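Long-range contacts in (S)-ureidoglycine aminohydrolase cupin domain-containing protein (Pseudomonas syringae pv. tomato, PDB 3MYX), which is of unknown function but has the cupin fold and is probably related to (S)-ureidoglycine aminohydrolase: residues 169-174 against 230-235; 132-137 against 157-162; 187-192 against 212-217. All coordinates share one frame; numbering follows the deposited sequence. Where two conformers were deposited one is given.

Interaction 1 (169-174 against 230-235)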
loop_
_atom_site.group_PDB
_atom_site.type_symbol
_atom_site.label_atom_id
_atom_site.label_comp_id
_atom_site.label_asym_id
_atom_site.label_seq_id
_atom_site.Cartn_x
_atom_site.Cartn_y
_atom_site.Cartn_z
ATOM N N ILE A 169 -4.257 -8.133 0.687
ATOM C CA ILE A 169 -3.709 -7.295 -0.380
ATOM C C ILE A 169 -4.344 -7.683 -1.703
ATOM O O ILE A 169 -4.480 -8.863 -2.017
ATOM C CB ILE A 169 -2.179 -7.437 -0.436
ATOM C CG1 ILE A 169 -1.563 -6.922 0.873
ATOM C CG2 ILE A 169 -1.623 -6.703 -1.649
ATOM C CD1 ILE A 169 -0.077 -7.227 1.055
ATOM N N GLY A 170 -4.789 -6.692 -2.464
ATOM C CA GLY A 170 -5.458 -7.005 -3.697
ATOM C C GLY A 170 -5.885 -5.788 -4.470
ATOM O O GLY A 170 -5.259 -4.731 -4.375
ATOM N N VAL A 171 -6.948 -5.973 -5.244
ATOM C CA VAL A 171 -7.503 -4.951 -6.092
ATOM C C VAL A 171 -8.988 -4.796 -5.735
ATOM O O VAL A 171 -9.675 -5.787 -5.469
ATOM C CB VAL A 171 -7.302 -5.284 -7.587
ATOM C CG1 VAL A 171 -7.964 -4.209 -8.508
ATOM C CG2 VAL A 171 -5.823 -5.410 -7.927
ATOM N N TRP A 172 -9.447 -3.538 -5.692
ATOM C CA TRP A 172 -10.825 -3.182 -5.329
ATOM C C TRP A 172 -11.344 -2.164 -6.302
ATOM O O TRP A 172 -10.571 -1.343 -6.817
ATOM C CB TRP A 172 -10.824 -2.565 -3.947
ATOM C CG TRP A 172 -12.061 -1.939 -3.351
ATOM C CD1 TRP A 172 -12.929 -2.536 -2.517
ATOM C CD2 TRP A 172 -12.452 -0.562 -3.416
ATOM N NE1 TRP A 172 -13.864 -1.633 -2.067
ATOM C CE2 TRP A 172 -13.566 -0.404 -2.588
ATOM C CE3 TRP A 172 -11.948 0.560 -4.079
ATOM C CZ2 TRP A 172 -14.178 0.827 -2.394
ATOM C CZ3 TRP A 172 -12.557 1.777 -3.886
ATOM C CH2 TRP A 172 -13.648 1.902 -3.034
ATOM N N ASP A 173 -12.648 -2.182 -6.552
ATOM C CA ASP A 173 -13.266 -1.081 -7.268
ATOM C C ASP A 173 -14.620 -0.725 -6.698
ATOM O O ASP A 173 -15.186 -1.457 -5.893
ATOM C CB ASP A 173 -13.253 -1.265 -8.807
ATOM C CG ASP A 173 -14.294 -2.249 -9.372
ATOM O OD1 ASP A 173 -15.221 -2.741 -8.681
ATOM O OD2 ASP A 173 -14.146 -2.544 -10.596
ATOM N N SER A 174 -15.102 0.441 -7.089
ATOM C CA SER A 174 -16.355 0.936 -6.557
ATOM C C SER A 174 -16.957 1.983 -7.464
ATOM O O SER A 174 -16.251 2.796 -8.051
ATOM C CB SER A 174 -16.141 1.580 -5.180
ATOM O OG SER A 174 -17.368 1.907 -4.558
ATOM N N TYR A 230 -16.170 6.355 -10.609
ATOM C CA TYR A 230 -15.548 5.068 -10.374
ATOM C C TYR A 230 -14.124 5.202 -9.868
ATOM O O TYR A 230 -13.347 6.044 -10.344
ATOM C CB TYR A 230 -15.527 4.325 -11.701
ATOM C CG TYR A 230 -14.840 2.991 -11.718
ATOM C CD1 TYR A 230 -15.498 1.844 -11.292
ATOM C CD2 TYR A 230 -13.560 2.860 -12.204
ATOM C CE1 TYR A 230 -14.880 0.602 -11.371
ATOM C CE2 TYR A 230 -12.941 1.631 -12.289
ATOM C CZ TYR A 230 -13.591 0.499 -11.864
ATOM O OH TYR A 230 -12.966 -0.734 -11.985
ATOM N N VAL A 231 -13.760 4.336 -8.929
ATOM C CA VAL A 231 -12.396 4.217 -8.427
ATOM C C VAL A 231 -11.984 2.764 -8.464
ATOM O O VAL A 231 -12.765 1.882 -8.129
ATOM C CB VAL A 231 -12.284 4.778 -6.993
ATOM C CG1 VAL A 231 -10.924 4.486 -6.378
ATOM C CG2 VAL A 231 -12.538 6.284 -6.979
ATOM N N ARG A 232 -10.746 2.519 -8.873
ATOM C CA ARG A 232 -10.133 1.202 -8.761
ATOM C C ARG A 232 -8.791 1.380 -8.105
ATOM O O ARG A 232 -8.050 2.309 -8.474
ATOM C CB ARG A 232 -9.993 0.566 -10.130
ATOM C CG ARG A 232 -9.379 -0.820 -10.149
ATOM C CD ARG A 232 -9.277 -1.285 -11.592
ATOM N NE ARG A 232 -8.870 -2.669 -11.736
ATOM C CZ ARG A 232 -9.682 -3.736 -11.839
ATOM N NH1 ARG A 232 -11.003 -3.672 -11.784
ATOM N NH2 ARG A 232 -9.133 -4.896 -11.961
ATOM N N LYS A 233 -8.463 0.508 -7.164
ATOM C CA LYS A 233 -7.220 0.663 -6.425
ATOM C C LYS A 233 -6.569 -0.655 -6.086
ATOM O O LYS A 233 -7.261 -1.652 -5.897
ATOM C CB LYS A 233 -7.472 1.445 -5.130
ATOM C CG LYS A 233 -8.222 0.691 -4.072
ATOM C CD LYS A 233 -8.786 1.609 -2.996
ATOM C CE LYS A 233 -9.399 0.821 -1.873
ATOM N NZ LYS A 233 -10.061 1.720 -0.852
ATOM N N PHE A 234 -5.238 -0.628 -5.975
ATOM C CA PHE A 234 -4.528 -1.621 -5.203
ATOM C C PHE A 234 -4.720 -1.247 -3.746
ATOM O O PHE A 234 -4.702 -0.052 -3.389
ATOM C CB PHE A 234 -3.028 -1.566 -5.473
ATOM C CG PHE A 234 -2.597 -2.141 -6.785
ATOM C CD1 PHE A 234 -2.787 -3.486 -7.056
ATOM C CD2 PHE A 234 -1.888 -1.375 -7.711
ATOM C CE1 PHE A 234 -2.322 -4.044 -8.249
ATOM C CE2 PHE A 234 -1.430 -1.935 -8.906
ATOM C CZ PHE A 234 -1.640 -3.253 -9.174
ATOM N N TYR A 235 -4.839 -2.253 -2.884
ATOM C CA TYR A 235 -4.896 -2.016 -1.456
ATOM C C TYR A 235 -4.050 -3.010 -0.683
ATOM O O TYR A 235 -3.838 -4.153 -1.119
ATOM C CB TYR A 235 -6.326 -2.078 -0.937
ATOM C CG TYR A 235 -6.998 -3.426 -1.103
ATOM C CD1 TYR A 235 -6.832 -4.441 -0.151
ATOM C CD2 TYR A 235 -7.766 -3.704 -2.222
ATOM C CE1 TYR A 235 -7.446 -5.678 -0.302
ATOM C CE2 TYR A 235 -8.362 -4.934 -2.379
ATOM C CZ TYR A 235 -8.207 -5.913 -1.436
ATOM O OH TYR A 235 -8.826 -7.133 -1.671
#
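Asp173 OD2 receives the phenol of Tyr230 through a short bond, 2.6 Å from OH to OD2, made on the anti side of the carboxylate and 24° out of its plane. The same oxygen forms a longer salt bridge, 3.5 Å, with Arg232 NH1, and Arg155 pairs with it from the neighbouring strand. With two arginines beside it the carboxylate is probably held ionised. Arg232 stays extended; its NE and NH2 turn to the carbonyls of Arg132 and Ala134, while Val171 CG1 rests over one face of the guanidinium, 3.7 Å from NE.

On the other side of the sheet Lys233 runs across the indole of Trp172. Its CG lies between backbone N and carbonyl carbon (chi1 72°), and the straight chain beyond carries CE within 3.4 Å of Trp172 CE3. Lys233 NZ then stands 4.0 Å from the centroid of the six-membered ring of Trp172, almost on its normal: a cation-pi contact, complemented by a salt bridge to Glu188.

Most of these residues lie on two antiparallel strands of the cupin beta-barrel, joined by backbone bonds at the hydrogen-bonded pairs Gly170–Tyr235, Trp172–Lys233 and Ser174–Val231; Tyr230 just precedes the second strand.

Gly170 has no side chain, and the Tyr235 ring folds back over its backbone, CA lying 4.0 Å from the ring centroid in a CH-pi contact; Tyr235 OH goes on to Asn158. Trp172 CB also touches that ring, 3.7 Å from Tyr235 CD2. On the face of Asp173 and Arg232, Val171 CG2 meets Phe234 CD1 at 3.7 Å.

Interaction 2 (132-137 against 157-162)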
loop_
_atom_site.group_PDB
_atom_site.type_symbol
_atom_site.label_atom_id
_atom_site.label_comp_id
_atom_site.label_asym_id
_atom_site.label_seq_id
_atom_site.Cartn_x
_atom_site.Cartn_y
_atom_site.Cartn_z
ATOM N N ARG A 132 -3.121 -5.452 -12.199
ATOM C CA ARG A 132 -4.001 -4.284 -12.231
ATOM C C ARG A 132 -5.396 -4.641 -12.752
ATOM O O ARG A 132 -6.378 -4.029 -12.334
ATOM C CB ARG A 132 -3.402 -3.187 -13.131
ATOM C CG ARG A 132 -2.129 -2.534 -12.594
ATOM C CD ARG A 132 -1.394 -1.692 -13.623
ATOM N NE ARG A 132 -2.147 -0.500 -13.987
ATOM C CZ ARG A 132 -2.126 0.658 -13.328
ATOM N NH1 ARG A 132 -1.430 0.803 -12.223
ATOM N NH2 ARG A 132 -2.848 1.688 -13.776
ATOM N N LEU A 133 -5.465 -5.601 -13.684
ATOM C CA LEU A 133 -6.712 -6.001 -14.335
ATOM C C LEU A 133 -7.320 -7.252 -13.709
ATOM O O LEU A 133 -8.128 -7.931 -14.332
ATOM C CB LEU A 133 -6.494 -6.219 -15.843
ATOM C CG LEU A 133 -5.933 -5.040 -16.649
ATOM C CD1 LEU A 133 -5.786 -5.399 -18.138
ATOM C CD2 LEU A 133 -6.813 -3.813 -16.444
ATOM N N ALA A 134 -6.973 -7.547 -12.464
ATOM C CA ALA A 134 -7.551 -8.696 -11.767
ATOM C C ALA A 134 -9.078 -8.686 -11.843
ATOM O O ALA A 134 -9.727 -7.624 -11.744
ATOM C CB ALA A 134 -7.106 -8.677 -10.301
ATOM N N LEU A 135 -9.666 -9.869 -11.965
ATOM C CA LEU A 135 -11.122 -10.007 -11.949
ATOM C C LEU A 135 -11.625 -9.973 -10.506
ATOM O O LEU A 135 -11.064 -10.635 -9.627
ATOM C CB LEU A 135 -11.533 -11.331 -12.595
ATOM C CG LEU A 135 -11.089 -11.499 -14.048
ATOM C CD1 LEU A 135 -11.418 -12.912 -14.532
ATOM C CD2 LEU A 135 -11.770 -10.464 -14.906
ATOM N N LEU A 136 -12.680 -9.196 -10.270
ATOM C CA LEU A 136 -13.148 -8.897 -8.922
ATOM C C LEU A 136 -14.529 -9.480 -8.681
ATOM O O LEU A 136 -15.292 -9.723 -9.607
ATOM C CB LEU A 136 -13.203 -7.389 -8.715
ATOM C CG LEU A 136 -11.982 -6.565 -9.134
ATOM C CD1 LEU A 136 -12.220 -5.106 -8.732
ATOM C CD2 LEU A 136 -10.664 -7.116 -8.521
ATOM N N THR A 137 -14.860 -9.701 -7.419
ATOM C CA THR A 137 -16.186 -10.173 -7.045
ATOM C C THR A 137 -16.794 -9.217 -5.998
ATOM O O THR A 137 -16.064 -8.532 -5.287
ATOM C CB THR A 137 -16.117 -11.584 -6.480
ATOM O OG1 THR A 137 -15.236 -11.580 -5.363
ATOM C CG2 THR A 137 -15.607 -12.578 -7.546
ATOM N N ASN A 157 -10.750 -8.422 -4.954
ATOM C CA ASN A 157 -10.094 -9.703 -5.077
ATOM C C ASN A 157 -8.896 -9.652 -4.141
ATOM O O ASN A 157 -7.946 -8.903 -4.379
ATOM C CB ASN A 157 -9.644 -9.965 -6.519
ATOM C CG ASN A 157 -9.008 -11.340 -6.701
ATOM O OD1 ASN A 157 -8.490 -11.920 -5.761
ATOM N ND2 ASN A 157 -9.036 -11.839 -7.932
ATOM N N ASN A 158 -8.970 -10.421 -3.058
ATOM C CA ASN A 158 -7.848 -10.601 -2.142
ATOM C C ASN A 158 -6.825 -11.550 -2.754
ATOM O O ASN A 158 -6.881 -12.748 -2.545
ATOM C CB ASN A 158 -8.328 -11.148 -0.798
ATOM C CG ASN A 158 -9.268 -10.201 -0.102
ATOM O OD1 ASN A 158 -8.921 -9.051 0.166
ATOM N ND2 ASN A 158 -10.475 -10.678 0.205
ATOM N N LEU A 159 -5.920 -10.996 -3.541
ATOM C CA LEU A 159 -4.909 -11.765 -4.250
ATOM C C LEU A 159 -3.866 -12.349 -3.310
ATOM O O LEU A 159 -3.206 -13.331 -3.639
ATOM C CB LEU A 159 -4.220 -10.890 -5.286
ATOM C CG LEU A 159 -5.143 -10.451 -6.429
ATOM C CD1 LEU A 159 -4.546 -9.284 -7.217
ATOM C CD2 LEU A 159 -5.448 -11.640 -7.346
ATOM N N PHE A 160 -3.692 -11.729 -2.152
ATOM C CA PHE A 160 -2.771 -12.234 -1.128
ATOM C C PHE A 160 -3.437 -12.081 0.239
ATOM O O PHE A 160 -3.882 -10.996 0.603
ATOM C CB PHE A 160 -1.450 -11.479 -1.175
ATOM C CG PHE A 160 -0.524 -11.823 -0.061
ATOM C CD1 PHE A 160 0.288 -12.923 -0.129
ATOM C CD2 PHE A 160 -0.470 -11.005 1.059
ATOM C CE1 PHE A 160 1.155 -13.210 0.944
ATOM C CE2 PHE A 160 0.352 -11.294 2.109
ATOM C CZ PHE A 160 1.166 -12.389 2.045
ATOM N N GLU A 161 -3.565 -13.192 0.944
ATOM C CA GLU A 161 -4.071 -13.200 2.297
ATOM C C GLU A 161 -2.983 -13.768 3.208
ATOM O O GLU A 161 -2.703 -14.965 3.177
ATOM C CB GLU A 161 -5.346 -14.023 2.388
ATOM C CG GLU A 161 -6.476 -13.436 1.564
ATOM C CD GLU A 161 -7.748 -14.275 1.616
ATOM O OE1 GLU A 161 -7.660 -15.520 1.711
ATOM O OE2 GLU A 161 -8.835 -13.693 1.544
ATOM N N ASP A 162 -2.366 -12.918 4.010
ATOM C CA ASP A 162 -1.247 -13.349 4.816
ATOM C C ASP A 162 -1.690 -14.262 5.949
ATOM O O ASP A 162 -2.803 -14.136 6.476
ATOM C CB ASP A 162 -0.525 -12.143 5.404
ATOM C CG ASP A 162 0.933 -12.397 5.700
ATOM O OD1 ASP A 162 1.451 -13.505 5.423
ATOM O OD2 ASP A 162 1.580 -11.450 6.197
#
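The carboxamide of Asn157 points its ND2 end at the carbonyl of Leu135, which sits slightly to one side of the amide plane, 18° out of it; on the other side of that plane Ala134 CB stands 4.4 Å from ND2. The bond from ND2 to Leu135 O is 2.9 Å long, and the amide nitrogen approaches nearly in line with the carbonyl. With CG opposite the backbone N (chi1 -177°), Asn157 reaches outward from its strand to the loop, and its CB comes within 3.6 Å of Leu136 CD2.

Between the two segments the bond from Asn157 is the one hydrogen bond; Arg232 of the same sheet also holds the loop carbonyls of Arg132 and Ala134. Residues 132-136 link strand 127-130 to the short strand 137-139, which pairs with strand 154-161 at the border of the seven-stranded sheet. Strand 154-161 is itself interrupted: Asn158 centres an inverse gamma turn, and a classic beta bulge sets Leu159 and Phe160 opposite the single residue Ile169.

Just there the strand changes direction; the CB of Leu159 points toward the loop, and its CD1 meets Ala134 CB at 4.1 Å. Leu130 and Val171 also touch the Leu159 side chain.

Interaction 3 (187-192 against 212-217)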
loop_
_atom_site.group_PDB
_atom_site.type_symbol
_atom_site.label_atom_id
_atom_site.label_comp_id
_atom_site.label_asym_id
_atom_site.label_seq_id
_atom_site.Cartn_x
_atom_site.Cartn_y
_atom_site.Cartn_z
ATOM N N HIS A 187 -5.506 -0.181 9.154
ATOM C CA HIS A 187 -4.474 0.473 8.362
ATOM C C HIS A 187 -4.724 0.181 6.897
ATOM O O HIS A 187 -5.060 -0.956 6.549
ATOM C CB HIS A 187 -3.100 -0.076 8.695
ATOM C CG HIS A 187 -2.676 0.136 10.106
ATOM N ND1 HIS A 187 -2.370 1.384 10.612
ATOM C CD2 HIS A 187 -2.482 -0.744 11.115
ATOM C CE1 HIS A 187 -1.998 1.257 11.873
ATOM N NE2 HIS A 187 -2.051 -0.022 12.198
ATOM N N GLU A 188 -4.541 1.177 6.035
ATOM C CA GLU A 188 -4.767 0.974 4.596
ATOM C C GLU A 188 -3.795 1.736 3.710
ATOM O O GLU A 188 -3.737 2.967 3.772
ATOM C CB GLU A 188 -6.198 1.378 4.224
ATOM C CG GLU A 188 -6.501 1.190 2.750
ATOM C CD GLU A 188 -7.957 1.352 2.390
ATOM O OE1 GLU A 188 -8.766 1.785 3.241
ATOM O OE2 GLU A 188 -8.289 1.032 1.221
ATOM N N LEU A 189 -3.076 1.018 2.853
ATOM C CA LEU A 189 -2.383 1.614 1.725
ATOM C C LEU A 189 -3.285 1.478 0.518
ATOM O O LEU A 189 -3.867 0.423 0.298
ATOM C CB LEU A 189 -1.038 0.916 1.446
ATOM C CG LEU A 189 -0.240 1.503 0.270
ATOM C CD1 LEU A 189 1.263 1.368 0.483
ATOM C CD2 LEU A 189 -0.642 0.877 -1.064
HETATM N N MSE A 190 -3.409 2.560 -0.246
HETATM C CA MSE A 190 -4.142 2.564 -1.512
HETATM C C MSE A 190 -3.275 3.166 -2.606
HETATM O O MSE A 190 -2.650 4.198 -2.381
HETATM C CB MSE A 190 -5.394 3.440 -1.442
HETATM C CG MSE A 190 -6.283 3.238 -0.251
HETATM SE SE MSE A 190 -7.863 4.376 -0.301
HETATM C CE MSE A 190 -7.041 5.895 -1.209
ATOM N N ASN A 191 -3.294 2.566 -3.782
ATOM C CA ASN A 191 -2.700 3.155 -4.964
ATOM C C ASN A 191 -3.770 3.130 -6.030
ATOM O O ASN A 191 -4.348 2.075 -6.300
ATOM C CB ASN A 191 -1.444 2.393 -5.398
ATOM C CG ASN A 191 -0.968 2.789 -6.782
ATOM O OD1 ASN A 191 -1.411 2.223 -7.776
ATOM N ND2 ASN A 191 -0.063 3.768 -6.844
ATOM N N LEU A 192 -4.096 4.281 -6.592
ATOM C CA LEU A 192 -5.240 4.340 -7.503
ATOM C C LEU A 192 -4.852 3.918 -8.919
ATOM O O LEU A 192 -3.989 4.520 -9.567
ATOM C CB LEU A 192 -5.877 5.722 -7.531
ATOM C CG LEU A 192 -6.416 6.255 -6.195
ATOM C CD1 LEU A 192 -7.400 7.377 -6.461
ATOM C CD2 LEU A 192 -7.063 5.236 -5.299
ATOM N N GLY A 212 -2.790 7.007 -10.013
ATOM C CA GLY A 212 -1.350 6.795 -9.955
ATOM C C GLY A 212 -0.685 7.270 -8.676
ATOM O O GLY A 212 0.518 7.104 -8.519
ATOM N N ASP A 213 -1.467 7.850 -7.772
ATOM C CA ASP A 213 -0.949 8.271 -6.455
ATOM C C ASP A 213 -1.082 7.133 -5.448
ATOM O O ASP A 213 -2.006 6.324 -5.540
ATOM C CB ASP A 213 -1.731 9.447 -5.873
ATOM C CG ASP A 213 -1.648 10.719 -6.679
ATOM O OD1 ASP A 213 -0.859 10.839 -7.638
ATOM O OD2 ASP A 213 -2.414 11.639 -6.310
ATOM N N THR A 214 -0.185 7.115 -4.466
ATOM C CA THR A 214 -0.284 6.202 -3.335
ATOM C C THR A 214 -0.470 7.003 -2.045
ATOM O O THR A 214 0.274 7.959 -1.782
ATOM C CB THR A 214 0.967 5.332 -3.197
ATOM O OG1 THR A 214 1.135 4.575 -4.387
ATOM C CG2 THR A 214 0.839 4.402 -2.005
ATOM N N VAL A 215 -1.450 6.597 -1.248
ATOM C CA VAL A 215 -1.768 7.195 0.033
ATOM C C VAL A 215 -1.821 6.097 1.096
ATOM O O VAL A 215 -2.172 4.947 0.808
ATOM C CB VAL A 215 -3.127 7.974 -0.026
ATOM C CG1 VAL A 215 -4.305 7.055 -0.332
ATOM C CG2 VAL A 215 -3.384 8.799 1.244
ATOM N N PHE A 216 -1.478 6.459 2.331
ATOM C CA PHE A 216 -1.581 5.573 3.484
ATOM C C PHE A 216 -2.503 6.205 4.509
ATOM O O PHE A 216 -2.327 7.372 4.876
ATOM C CB PHE A 216 -0.218 5.274 4.109
ATOM C CG PHE A 216 -0.298 4.353 5.303
ATOM C CD1 PHE A 216 -0.481 2.987 5.138
ATOM C CD2 PHE A 216 -0.248 4.863 6.591
ATOM C CE1 PHE A 216 -0.597 2.163 6.235
ATOM C CE2 PHE A 216 -0.337 4.035 7.680
ATOM C CZ PHE A 216 -0.524 2.708 7.513
ATOM N N VAL A 217 -3.499 5.439 4.946
ATOM C CA VAL A 217 -4.417 5.873 5.990
ATOM C C VAL A 217 -4.176 5.016 7.232
ATOM O O VAL A 217 -4.440 3.819 7.239
ATOM C CB VAL A 217 -5.889 5.758 5.551
ATOM C CG1 VAL A 217 -6.795 6.329 6.645
ATOM C CG2 VAL A 217 -6.125 6.490 4.224
#
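Asn191 sets its CG opposite the backbone N (chi1 168°), and Thr214 keeps OG1 beside its own N (chi1 -60°); the two polar groups thereby converge on one face of a pair of antiparallel strands in the cupin beta-barrel. Asn191 ND2 gives a hydrogen to Thr214 OG1 at 2.9 Å, nearly straight at 165°, with the oxygen in the amide plane. Thr214 OG1 is also hydrogen-bonded to His72, a residue from the N-terminal half of the chain.

The other branch of Thr214 serves the apolar core: CG2 packs 3.8 Å from Leu189 CG. Farther along that face the Phe216 ring lies against the backbone of Glu188 and reaches His187, Phe216 CZ lying 3.8 Å from His187 ND1, and Phe41 meets the Phe216 ring as well.

Glu188, Met190 (a selenomethionine), Val215 and Val217 occupy the reverse face. Glu188 extends fully from the strand, and its carboxylate is taken up by His184 and Lys233. Val215 reaches Leu207 and Val209 of the adjoining sheet.

The backbones are bonded at Glu188–Val217 and Met190–Val215; the bond from Val217 N to Glu188 O, 2.7 Å, is almost linear. Pairing runs on past the strand of Thr214, as Leu192 N binds Asp213 O. Gly212 then turns its N to Leu192 O at 2.8 Å.

Interactions 1 and 3 are buried pairings inside the cupin domain, and they share a sheet: strands 231-237 and 188-192 are neighbours, with Phe234 N bonded to Asn191 O, and 187-192/212-217 is nested in the loop that 169-174/230-235 closes. Both combine regular backbone pairing with charged or polar groups, yet interaction 1 depends more on ionic and aromatic contacts, interaction 3 on an amide-hydroxyl bond and apolar packing. Interaction 2 lies nearer the surface, at the border of the same sheet, and makes do with one side-chain bond and slight packing. It touches interaction 1 through the carbonyls that receive Arg232 and through Asn158, but not interaction 3.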